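Local coordinates for protein C2 toxin component I (PDB 2J3X) that serves as the enzymatic component of the binary C2 toxin, an ADP-ribosyltransferase that probably transfers ADP-ribose from NAD to actin inside target cells, at residues Ser347-Lys352 with Gln388-Asn393. The protein carries 2 engineered substitutions. Sequence-based numbering, arbitrary orientation.
Sequences SSTSLK and QEILLN
Ile390 O takes two hydrogen bonds from Thr349, one from its backbone N at 3.0 Å and one from its OG1 at 2.8 Å. The second is possible because chi1 of 68° sets OG1 between the backbone N and the carbonyl carbon, against the neighbouring strand, where it also lies 3.3 Å from Ile390 CB. Thr349 CG2 turns to the methyl CD1 of Leu392, its side chain crossing that leucine at about a right angle. The antiparallel ladder continues with Leu392 N to Ser347 O, nearly straight at 174°, and Leu351 N reaches Gln388 O (3.0 Å) just beyond the strand pairing. Ser348-Ser350 fits the Ser-Thr-Ser motif of actin-modifying ADP-ribosyltransferases, and Glu387-Glu389 the Glu-X-Glu motif of the same family, so this pairing brings the two motifs together. Arg299, the arginine expected of this R-S-E class, hydrogen-bonds Ser348 O. The extended Glu389 side chain runs diagonally past its register partner Ser350 and brings OE2 within 3.3 Å of Ser348 CB. Ser350 OG hydrogen-bonds with Glu387 O and accepts from Lys352 N, closing an ST turn. Gln388 OE1, bonded to Ser226 N, rests beside Leu351 CB and Lys352 CG. Leu351 CD2 packs on Ile390 CD1 at 3.6 Å, and both side chains also touch Trp229 and Phe377. At the far end one water bridges Ser347 OG to Asn393 O.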
loop_
_atom_site.group_PDB
_atom_site.type_symbol
_atom_site.label_atom_id
_atom_site.label_comp_id
_atom_site.label_asym_id
_atom_site.label_seq_id
_atom_site.Cartn_x
_atom_site.Cartn_y
_atom_site.Cartn_z
ATOM N N SER A 347 -11.536 -18.037 -0.059
ATOM C CA SER A 347 -11.671 -16.768 -0.768
ATOM C C SER A 347 -10.528 -16.555 -1.736
ATOM O O SER A 347 -9.380 -16.917 -1.423
ATOM C CB SER A 347 -11.837 -15.579 0.186
ATOM O OG SER A 347 -10.726 -15.408 1.047
ATOM N N SER A 348 -10.866 -16.033 -2.918
ATOM C CA SER A 348 -9.878 -15.783 -3.957
ATOM C C SER A 348 -9.258 -14.389 -3.817
ATOM O O SER A 348 -9.926 -13.373 -3.520
ATOM C CB SER A 348 -10.499 -15.926 -5.350
ATOM O OG SER A 348 -11.421 -14.908 -5.475
ATOM N N THR A 349 -7.946 -14.354 -4.072
ATOM C CA THR A 349 -7.188 -13.099 -4.138
ATOM C C THR A 349 -6.333 -13.252 -5.369
ATOM O O THR A 349 -6.246 -14.350 -5.932
ATOM C CB THR A 349 -6.227 -12.936 -2.896
ATOM O OG1 THR A 349 -5.178 -13.928 -2.978
ATOM C CG2 THR A 349 -6.981 -13.084 -1.569
ATOM N N SER A 350 -5.767 -12.152 -5.844
ATOM C CA SER A 350 -4.838 -12.226 -6.984
ATOM C C SER A 350 -3.587 -11.453 -6.675
ATOM O O SER A 350 -3.634 -10.445 -5.936
ATOM C CB SER A 350 -5.495 -11.591 -8.228
ATOM O OG SER A 350 -4.576 -11.623 -9.329
ATOM N N LEU A 351 -2.440 -11.852 -7.256
ATOM C CA LEU A 351 -1.322 -10.919 -7.152
ATOM C C LEU A 351 -1.466 -9.639 -7.965
ATOM O O LEU A 351 -0.703 -8.669 -7.773
ATOM C CB LEU A 351 0.030 -11.659 -7.509
ATOM C CG LEU A 351 0.487 -12.765 -6.555
ATOM C CD1 LEU A 351 1.932 -13.157 -6.952
ATOM C CD2 LEU A 351 0.512 -12.296 -5.067
ATOM N N LYS A 352 -2.428 -9.616 -8.908
ATOM C CA LYS A 352 -2.716 -8.418 -9.652
ATOM C C LYS A 352 -3.732 -7.541 -8.925
ATOM O O LYS A 352 -4.817 -8.052 -8.573
ATOM C CB LYS A 352 -3.253 -8.763 -11.054
ATOM C CG LYS A 352 -2.219 -9.389 -11.962
ATOM C CD LYS A 352 -2.732 -9.417 -13.404
ATOM C CE LYS A 352 -3.637 -10.551 -13.577
ATOM N NZ LYS A 352 -3.806 -10.940 -15.051
ATOM N N GLN A 388 -3.607 -15.411 -11.830
ATOM C CA GLN A 388 -2.673 -15.304 -10.691
ATOM C C GLN A 388 -3.394 -15.360 -9.359
ATOM O O GLN A 388 -3.175 -14.530 -8.465
ATOM C CB GLN A 388 -1.831 -14.037 -10.776
ATOM C CG GLN A 388 -1.084 -13.946 -12.100
ATOM C CD GLN A 388 -0.102 -12.784 -12.151
ATOM O OE1 GLN A 388 0.275 -12.241 -11.118
ATOM N NE2 GLN A 388 0.362 -12.454 -13.351
ATOM N N GLU A 389 -4.217 -16.386 -9.202
ATOM C CA GLU A 389 -5.021 -16.504 -8.006
ATOM C C GLU A 389 -4.252 -17.110 -6.847
ATOM O O GLU A 389 -3.577 -18.136 -6.999
ATOM C CB GLU A 389 -6.239 -17.418 -8.281
ATOM C CG GLU A 389 -7.028 -17.680 -7.015
ATOM C CD GLU A 389 -8.397 -18.337 -7.266
ATOM O OE1 GLU A 389 -8.840 -18.370 -8.441
ATOM O OE2 GLU A 389 -9.048 -18.747 -6.273
ATOM N N ILE A 390 -4.372 -16.491 -5.689
ATOM C CA ILE A 390 -3.999 -17.192 -4.472
ATOM C C ILE A 390 -5.323 -17.495 -3.757
ATOM O O ILE A 390 -6.063 -16.572 -3.379
ATOM C CB ILE A 390 -3.059 -16.350 -3.568
ATOM C CG1 ILE A 390 -1.633 -16.301 -4.197
ATOM C CG2 ILE A 390 -2.908 -17.054 -2.215
ATOM C CD1 ILE A 390 -0.673 -15.266 -3.510
ATOM N N LEU A 391 -5.583 -18.778 -3.538
ATOM C CA LEU A 391 -6.803 -19.200 -2.844
ATOM C C LEU A 391 -6.526 -19.339 -1.355
ATOM O O LEU A 391 -5.615 -20.095 -0.959
ATOM C CB LEU A 391 -7.319 -20.530 -3.441
ATOM C CG LEU A 391 -8.566 -21.085 -2.727
ATOM C CD1 LEU A 391 -9.674 -20.165 -3.063
ATOM C CD2 LEU A 391 -8.885 -22.503 -3.252
ATOM N N LEU A 392 -7.304 -18.636 -0.536
ATOM C CA LEU A 392 -7.079 -18.710 0.920
ATOM C C LEU A 392 -8.021 -19.709 1.574
ATOM O O LEU A 392 -9.187 -19.837 1.144
ATOM C CB LEU A 392 -7.322 -17.322 1.569
ATOM C CG LEU A 392 -6.516 -16.154 0.997
ATOM C CD1 LEU A 392 -6.784 -14.896 1.830
ATOM C CD2 LEU A 392 -5.039 -16.462 1.075
ATOM N N ASN A 393 -7.544 -20.313 2.662
ATOM C CA ASN A 393 -8.357 -21.243 3.436
ATOM C C ASN A 393 -9.633 -20.562 3.951
ATOM O O ASN A 393 -9.684 -19.300 4.141
ATOM C CB ASN A 393 -7.540 -21.802 4.580
ATOM C CG ASN A 393 -8.153 -23.042 5.174
ATOM O OD1 ASN A 393 -8.894 -23.765 4.484
ATOM N ND2 ASN A 393 -7.824 -23.319 6.448
HETATM O O HOH W 1 -11.226 -17.360 3.150
#